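Local atomic coordinates of succinoglycan biosynthesis protein (Bacillus cereus ATCC 14579, PDB entry 2QGM), a protein that is named for succinoglycan biosynthesis but belongs to the erythromycin esterase family, and so probably acts as an esterase-like hydrolase whose substrate is not established. Residues 111-125 and 135-149. Numbering follows the deposited sequence.
Sequences MEEDWGNGLKLNEYI and FLKLLYPTDEIIAMI
Leu-121 and Ile-149 meet between helices 115-125 and 143-149, Leu-121 CD2 lying 3.7 Å from Ile-149 CD1. The axes of these two segments come no closer than 12.0 Å, inclined at 55°, and side chains of both helices and of the 135-142 loop fill the space between them. One branch of Leu-121, CD2, serves Ile-149 and the edge of the Phe-135 ring; the other, CD1, presses on Leu-136 CD2 at 3.6 Å. Further along helix 115-125, Tyr-124 and Ile-125 both meet Ile-149 CG2.

Beside this cluster, Met-111, present as selenomethionine and the last residue of strand 108-111, reaches from the main sheet to Tyr-140 and one side of helix 143-149. Its chain runs extended and bends only at chi3 (-120°), which brings CE to Tyr-140 CE2 (3.7 Å), Ile-145 and Met-148. SE makes an oblique Met-aromatic contact with Tyr-140, one of whose faces carries Ile-145 CD1. The phenol hydroxyl is hydrogen-bonded to Glu-81 and Trp-304.

Toward the surface, Phe-135 lies against helix 115-125. Lys-120 CB sits over the ring centre in a CH-pi contact, 3.5 Å from the Phe-135 centroid.

The polar edge belongs to Glu-113. A bend at chi2 (56°) turns its carboxylate toward the loop: OE2 accepts from Lys-137 N at 3.1 Å, on the syn side but tilted from the carboxylate plane, and from a water that also bonds weakly to Lys-137 O. OE1 accepts from Asp-114 N, the next residue.

Strand 108-111, helices 115-127 and 143-157 and parallel strand 166-171 form a beta-alpha-beta connection with two helices. Within it, two backbone amides and a water hold a buried acid that binds the strand-to-helix corner to the loop between the helices, without contact from the Lys-137 ammonium.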
loop_
_atom_site.group_PDB
_atom_site.type_symbol
_atom_site.label_atom_id
_atom_site.label_comp_id
_atom_site.label_asym_id
_atom_site.label_seq_id
_atom_site.Cartn_x
_atom_site.Cartn_y
_atom_site.Cartn_z
HETATM N N MSE A 111 4.193 0.516 -3.499
HETATM C CA MSE A 111 4.087 0.095 -2.100
HETATM C C MSE A 111 4.069 1.248 -1.109
HETATM O O MSE A 111 4.620 2.310 -1.371
HETATM C CB MSE A 111 5.262 -0.840 -1.766
HETATM C CG MSE A 111 5.214 -1.462 -0.375
HETATM SE SE MSE A 111 6.775 -2.532 0.033
HETATM C CE MSE A 111 5.931 -4.220 0.325
ATOM N N GLU A 112 3.433 1.011 0.035
ATOM C CA GLU A 112 3.351 1.985 1.112
ATOM C C GLU A 112 4.712 1.895 1.796
ATOM O O GLU A 112 4.878 1.239 2.829
ATOM C CB GLU A 112 2.226 1.606 2.087
ATOM C CG GLU A 112 1.979 2.625 3.206
ATOM C CD GLU A 112 0.983 2.147 4.257
ATOM O OE1 GLU A 112 0.286 1.132 4.032
ATOM O OE2 GLU A 112 0.895 2.807 5.315
ATOM N N GLU A 113 5.693 2.537 1.172
ATOM C CA GLU A 113 7.077 2.578 1.645
ATOM C C GLU A 113 7.589 3.915 1.115
ATOM O O GLU A 113 7.119 4.397 0.085
ATOM C CB GLU A 113 7.866 1.406 1.045
ATOM C CG GLU A 113 9.367 1.380 1.370
ATOM C CD GLU A 113 9.650 1.400 2.857
ATOM O OE1 GLU A 113 9.966 2.483 3.404
ATOM O OE2 GLU A 113 9.560 0.328 3.486
ATOM N N ASP A 114 8.532 4.523 1.822
ATOM C CA ASP A 114 9.035 5.827 1.411
ATOM C C ASP A 114 9.655 5.883 0.020
ATOM O O ASP A 114 10.333 4.953 -0.427
ATOM C CB ASP A 114 10.016 6.378 2.449
ATOM C CG ASP A 114 9.374 6.560 3.824
ATOM O OD1 ASP A 114 8.138 6.749 3.891
ATOM O OD2 ASP A 114 10.108 6.529 4.837
ATOM N N TRP A 115 9.401 7.000 -0.655
ATOM C CA TRP A 115 9.892 7.256 -2.007
ATOM C C TRP A 115 11.354 6.834 -2.179
ATOM O O TRP A 115 11.684 6.046 -3.075
ATOM C CB TRP A 115 9.721 8.747 -2.327
ATOM C CG TRP A 115 10.166 9.086 -3.714
ATOM C CD1 TRP A 115 11.405 9.491 -4.099
ATOM C CD2 TRP A 115 9.399 8.939 -4.914
ATOM N NE1 TRP A 115 11.464 9.602 -5.468
ATOM C CE2 TRP A 115 10.244 9.268 -5.994
ATOM C CE3 TRP A 115 8.073 8.557 -5.182
ATOM C CZ2 TRP A 115 9.812 9.224 -7.331
ATOM C CZ3 TRP A 115 7.642 8.513 -6.511
ATOM C CH2 TRP A 115 8.512 8.846 -7.566
ATOM N N GLY A 116 12.219 7.343 -1.305
ATOM C CA GLY A 116 13.636 7.018 -1.367
ATOM C C GLY A 116 13.958 5.536 -1.295
ATOM O O GLY A 116 14.834 5.041 -2.013
ATOM N N ASN A 117 13.268 4.829 -0.406
ATOM C CA ASN A 117 13.467 3.387 -0.253
ATOM C C ASN A 117 13.006 2.729 -1.540
ATOM O O ASN A 117 13.579 1.734 -1.987
ATOM C CB ASN A 117 12.646 2.863 0.919
ATOM C CG ASN A 117 13.263 3.218 2.256
ATOM O OD1 ASN A 117 12.595 3.199 3.290
ATOM N ND2 ASN A 117 14.560 3.521 2.246
ATOM N N GLY A 118 11.971 3.305 -2.141
ATOM C CA GLY A 118 11.452 2.772 -3.390
ATOM C C GLY A 118 12.492 2.805 -4.493
ATOM O O GLY A 118 12.620 1.845 -5.250
ATOM N N LEU A 119 13.228 3.915 -4.586
ATOM C CA LEU A 119 14.275 4.091 -5.592
ATOM C C LEU A 119 15.320 2.974 -5.467
ATOM O O LEU A 119 15.772 2.425 -6.468
ATOM C CB LEU A 119 14.960 5.461 -5.414
ATOM C CG LEU A 119 14.106 6.726 -5.590
ATOM C CD1 LEU A 119 14.963 7.982 -5.392
ATOM C CD2 LEU A 119 13.485 6.738 -6.980
ATOM N N LYS A 120 15.686 2.638 -4.231
ATOM C CA LYS A 120 16.676 1.602 -3.977
ATOM C C LYS A 120 16.113 0.214 -4.237
ATOM O O LYS A 120 16.823 -0.664 -4.734
ATOM C CB LYS A 120 17.196 1.690 -2.536
ATOM C CG LYS A 120 17.802 3.039 -2.171
ATOM C CD LYS A 120 18.200 3.091 -0.700
ATOM C CE LYS A 120 18.552 4.511 -0.254
ATOM N NZ LYS A 120 19.601 5.135 -1.108
ATOM N N LEU A 121 14.848 0.002 -3.895
ATOM C CA LEU A 121 14.231 -1.304 -4.129
ATOM C C LEU A 121 14.054 -1.500 -5.625
ATOM O O LEU A 121 14.198 -2.618 -6.131
ATOM C CB LEU A 121 12.882 -1.402 -3.410
ATOM C CG LEU A 121 13.045 -1.726 -1.921
ATOM C CD1 LEU A 121 11.792 -1.339 -1.146
ATOM C CD2 LEU A 121 13.358 -3.204 -1.766
ATOM N N ASN A 122 13.755 -0.421 -6.341
ATOM C CA ASN A 122 13.580 -0.550 -7.778
ATOM C C ASN A 122 14.929 -0.881 -8.393
ATOM O O ASN A 122 15.020 -1.724 -9.275
ATOM C CB ASN A 122 13.003 0.724 -8.405
ATOM C CG ASN A 122 12.403 0.468 -9.778
ATOM O OD1 ASN A 122 11.952 -0.642 -10.068
ATOM N ND2 ASN A 122 12.380 1.493 -10.623
ATOM N N GLU A 123 15.989 -0.240 -7.912
ATOM C CA GLU A 123 17.318 -0.524 -8.441
ATOM C C GLU A 123 17.646 -1.987 -8.166
ATOM O O GLU A 123 18.247 -2.662 -9.002
ATOM C CB GLU A 123 18.368 0.377 -7.787
ATOM C CG GLU A 123 19.753 0.232 -8.395
ATOM C CD GLU A 123 20.765 1.183 -7.785
ATOM O OE1 GLU A 123 20.421 2.368 -7.595
ATOM O OE2 GLU A 123 21.903 0.746 -7.492
ATOM N N TYR A 124 17.244 -2.478 -6.997
ATOM C CA TYR A 124 17.486 -3.871 -6.641
ATOM C C TYR A 124 16.799 -4.835 -7.608
ATOM O O TYR A 124 17.418 -5.794 -8.090
ATOM C CB TYR A 124 16.982 -4.188 -5.232
ATOM C CG TYR A 124 17.238 -5.635 -4.862
ATOM C CD1 TYR A 124 18.516 -6.068 -4.544
ATOM C CD2 TYR A 124 16.219 -6.587 -4.925
ATOM C CE1 TYR A 124 18.786 -7.406 -4.298
ATOM C CE2 TYR A 124 16.480 -7.940 -4.686
ATOM C CZ TYR A 124 17.774 -8.339 -4.370
ATOM O OH TYR A 124 18.073 -9.663 -4.118
ATOM N N ILE A 125 15.516 -4.601 -7.876
ATOM C CA ILE A 125 14.790 -5.499 -8.769
ATOM C C ILE A 125 15.142 -5.320 -10.249
ATOM O O ILE A 125 14.740 -6.135 -11.073
ATOM C CB ILE A 125 13.243 -5.398 -8.568
ATOM C CG1 ILE A 125 12.711 -4.039 -9.018
ATOM C CG2 ILE A 125 12.898 -5.637 -7.104
ATOM C CD1 ILE A 125 11.198 -4.050 -9.220
ATOM N N PHE A 135 16.294 -1.532 2.832
ATOM C CA PHE A 135 15.400 -0.533 2.241
ATOM C C PHE A 135 13.954 -0.591 2.727
ATOM O O PHE A 135 13.142 0.257 2.363
ATOM C CB PHE A 135 15.391 -0.653 0.711
ATOM C CG PHE A 135 16.750 -0.849 0.098
ATOM C CD1 PHE A 135 17.849 -0.094 0.516
ATOM C CD2 PHE A 135 16.917 -1.760 -0.940
ATOM C CE1 PHE A 135 19.095 -0.251 -0.097
ATOM C CE2 PHE A 135 18.152 -1.923 -1.557
ATOM C CZ PHE A 135 19.250 -1.170 -1.141
ATOM N N LEU A 136 13.634 -1.592 3.538
ATOM C CA LEU A 136 12.282 -1.756 4.067
ATOM C C LEU A 136 12.245 -1.320 5.531
ATOM O O LEU A 136 12.964 -1.872 6.363
ATOM C CB LEU A 136 11.854 -3.217 3.950
ATOM C CG LEU A 136 11.835 -3.786 2.530
ATOM C CD1 LEU A 136 11.758 -5.298 2.581
ATOM C CD2 LEU A 136 10.659 -3.197 1.758
ATOM N N LYS A 137 11.413 -0.335 5.849
ATOM C CA LYS A 137 11.333 0.142 7.220
ATOM C C LYS A 137 10.672 -0.893 8.127
ATOM O O LYS A 137 9.786 -1.628 7.698
ATOM C CB LYS A 137 10.597 1.473 7.262
ATOM C CG LYS A 137 11.245 2.550 6.386
ATOM C CD LYS A 137 12.735 2.778 6.699
ATOM C CE LYS A 137 13.655 1.911 5.849
ATOM N NZ LYS A 137 15.093 2.269 6.031
ATOM N N LEU A 138 11.108 -0.935 9.384
ATOM C CA LEU A 138 10.628 -1.919 10.354
ATOM C C LEU A 138 9.214 -2.465 10.229
ATOM O O LEU A 138 8.257 -1.751 9.944
ATOM C CB LEU A 138 10.874 -1.427 11.778
ATOM C CG LEU A 138 12.285 -1.747 12.293
ATOM C CD1 LEU A 138 12.423 -1.297 13.738
ATOM C CD2 LEU A 138 12.540 -3.246 12.176
ATOM N N LEU A 139 9.123 -3.761 10.480
ATOM C CA LEU A 139 7.908 -4.549 10.389
ATOM C C LEU A 139 7.862 -5.081 8.971
ATOM O O LEU A 139 7.379 -6.179 8.743
ATOM C CB LEU A 139 6.626 -3.754 10.717
ATOM C CG LEU A 139 6.352 -3.293 12.161
ATOM C CD1 LEU A 139 4.845 -3.261 12.385
ATOM C CD2 LEU A 139 6.981 -4.238 13.180
ATOM N N TYR A 140 8.396 -4.323 8.013
ATOM C CA TYR A 140 8.399 -4.796 6.632
ATOM C C TYR A 140 9.593 -5.648 6.185
ATOM O O TYR A 140 9.474 -6.398 5.216
ATOM C CB TYR A 140 8.197 -3.631 5.662
ATOM C CG TYR A 140 6.752 -3.466 5.232
ATOM C CD1 TYR A 140 5.703 -3.894 6.049
ATOM C CD2 TYR A 140 6.432 -2.888 4.009
ATOM C CE1 TYR A 140 4.375 -3.749 5.657
ATOM C CE2 TYR A 140 5.104 -2.733 3.606
ATOM C CZ TYR A 140 4.081 -3.171 4.436
ATOM O OH TYR A 140 2.769 -3.023 4.054
ATOM N N PRO A 141 10.755 -5.557 6.868
ATOM C CA PRO A 141 11.889 -6.385 6.430
ATOM C C PRO A 141 11.698 -7.826 6.919
ATOM O O PRO A 141 12.498 -8.332 7.709
ATOM C CB PRO A 141 13.099 -5.721 7.100
ATOM C CG PRO A 141 12.604 -4.412 7.601
ATOM C CD PRO A 141 11.171 -4.666 7.963
ATOM N N THR A 142 10.632 -8.471 6.455
ATOM C CA THR A 142 10.317 -9.839 6.858
ATOM C C THR A 142 10.728 -10.836 5.790
ATOM O O THR A 142 10.943 -10.468 4.640
ATOM C CB THR A 142 8.807 -10.009 7.105
ATOM O OG1 THR A 142 8.104 -9.865 5.863
ATOM C CG2 THR A 142 8.305 -8.962 8.090
ATOM N N ASP A 143 10.835 -12.106 6.172
ATOM C CA ASP A 143 11.202 -13.140 5.212
ATOM C C ASP A 143 10.141 -13.211 4.122
ATOM O O ASP A 143 10.463 -13.391 2.947
ATOM C CB ASP A 143 11.310 -14.510 5.884
ATOM C CG ASP A 143 12.456 -14.591 6.874
ATOM O OD1 ASP A 143 13.489 -13.916 6.659
ATOM O OD2 ASP A 143 12.332 -15.351 7.856
ATOM N N GLU A 144 8.879 -13.059 4.524
ATOM C CA GLU A 144 7.751 -13.124 3.599
ATOM C C GLU A 144 7.830 -12.071 2.494
ATOM O O GLU A 144 7.700 -12.396 1.314
ATOM C CB GLU A 144 6.424 -12.971 4.364
ATOM C CG GLU A 144 6.127 -14.090 5.378
ATOM C CD GLU A 144 6.668 -13.813 6.780
ATOM O OE1 GLU A 144 7.413 -12.831 6.957
ATOM O OE2 GLU A 144 6.346 -14.581 7.712
ATOM N N ILE A 145 8.044 -10.815 2.876
ATOM C CA ILE A 145 8.117 -9.739 1.897
ATOM C C ILE A 145 9.408 -9.772 1.087
ATOM O O ILE A 145 9.391 -9.572 -0.123
ATOM C CB ILE A 145 7.947 -8.345 2.582
ATOM C CG1 ILE A 145 6.560 -8.263 3.214
ATOM C CG2 ILE A 145 8.127 -7.217 1.565
ATOM C CD1 ILE A 145 6.266 -6.989 3.986
ATOM N N ILE A 146 10.530 -10.041 1.744
ATOM C CA ILE A 146 11.795 -10.096 1.035
ATOM C C ILE A 146 11.768 -11.191 -0.022
ATOM O O ILE A 146 12.370 -11.047 -1.076
ATOM C CB ILE A 146 12.952 -10.310 2.012
ATOM C CG1 ILE A 146 13.066 -9.074 2.905
ATOM C CG2 ILE A 146 14.246 -10.557 1.247
ATOM C CD1 ILE A 146 14.031 -9.213 4.041
ATOM N N ALA A 147 11.040 -12.268 0.254
ATOM C CA ALA A 147 10.928 -13.359 -0.708
ATOM C C ALA A 147 10.243 -12.844 -1.970
ATOM O O ALA A 147 10.595 -13.246 -3.075
ATOM C CB ALA A 147 10.128 -14.513 -0.115
HETATM N N MSE A 148 9.277 -11.944 -1.805
HETATM C CA MSE A 148 8.569 -11.379 -2.954
HETATM C C MSE A 148 9.493 -10.461 -3.738
HETATM O O MSE A 148 9.526 -10.515 -4.961
HETATM C CB MSE A 148 7.326 -10.608 -2.504
HETATM C CG MSE A 148 6.612 -9.833 -3.611
HETATM SE SE MSE A 148 5.104 -8.875 -2.909
HETATM C CE MSE A 148 6.026 -7.583 -1.812
ATOM N N ILE A 149 10.256 -9.631 -3.032
ATOM C CA ILE A 149 11.167 -8.720 -3.693
ATOM C C ILE A 149 12.184 -9.503 -4.525
ATOM O O ILE A 149 12.550 -9.090 -5.623
ATOM C CB ILE A 149 11.878 -7.826 -2.660
ATOM C CG1 ILE A 149 10.834 -6.983 -1.930
ATOM C CG2 ILE A 149 12.931 -6.957 -3.343
ATOM C CD1 ILE A 149 11.373 -6.125 -0.812
HETATM O O HOH W 1 7.598 0.224 6.046
#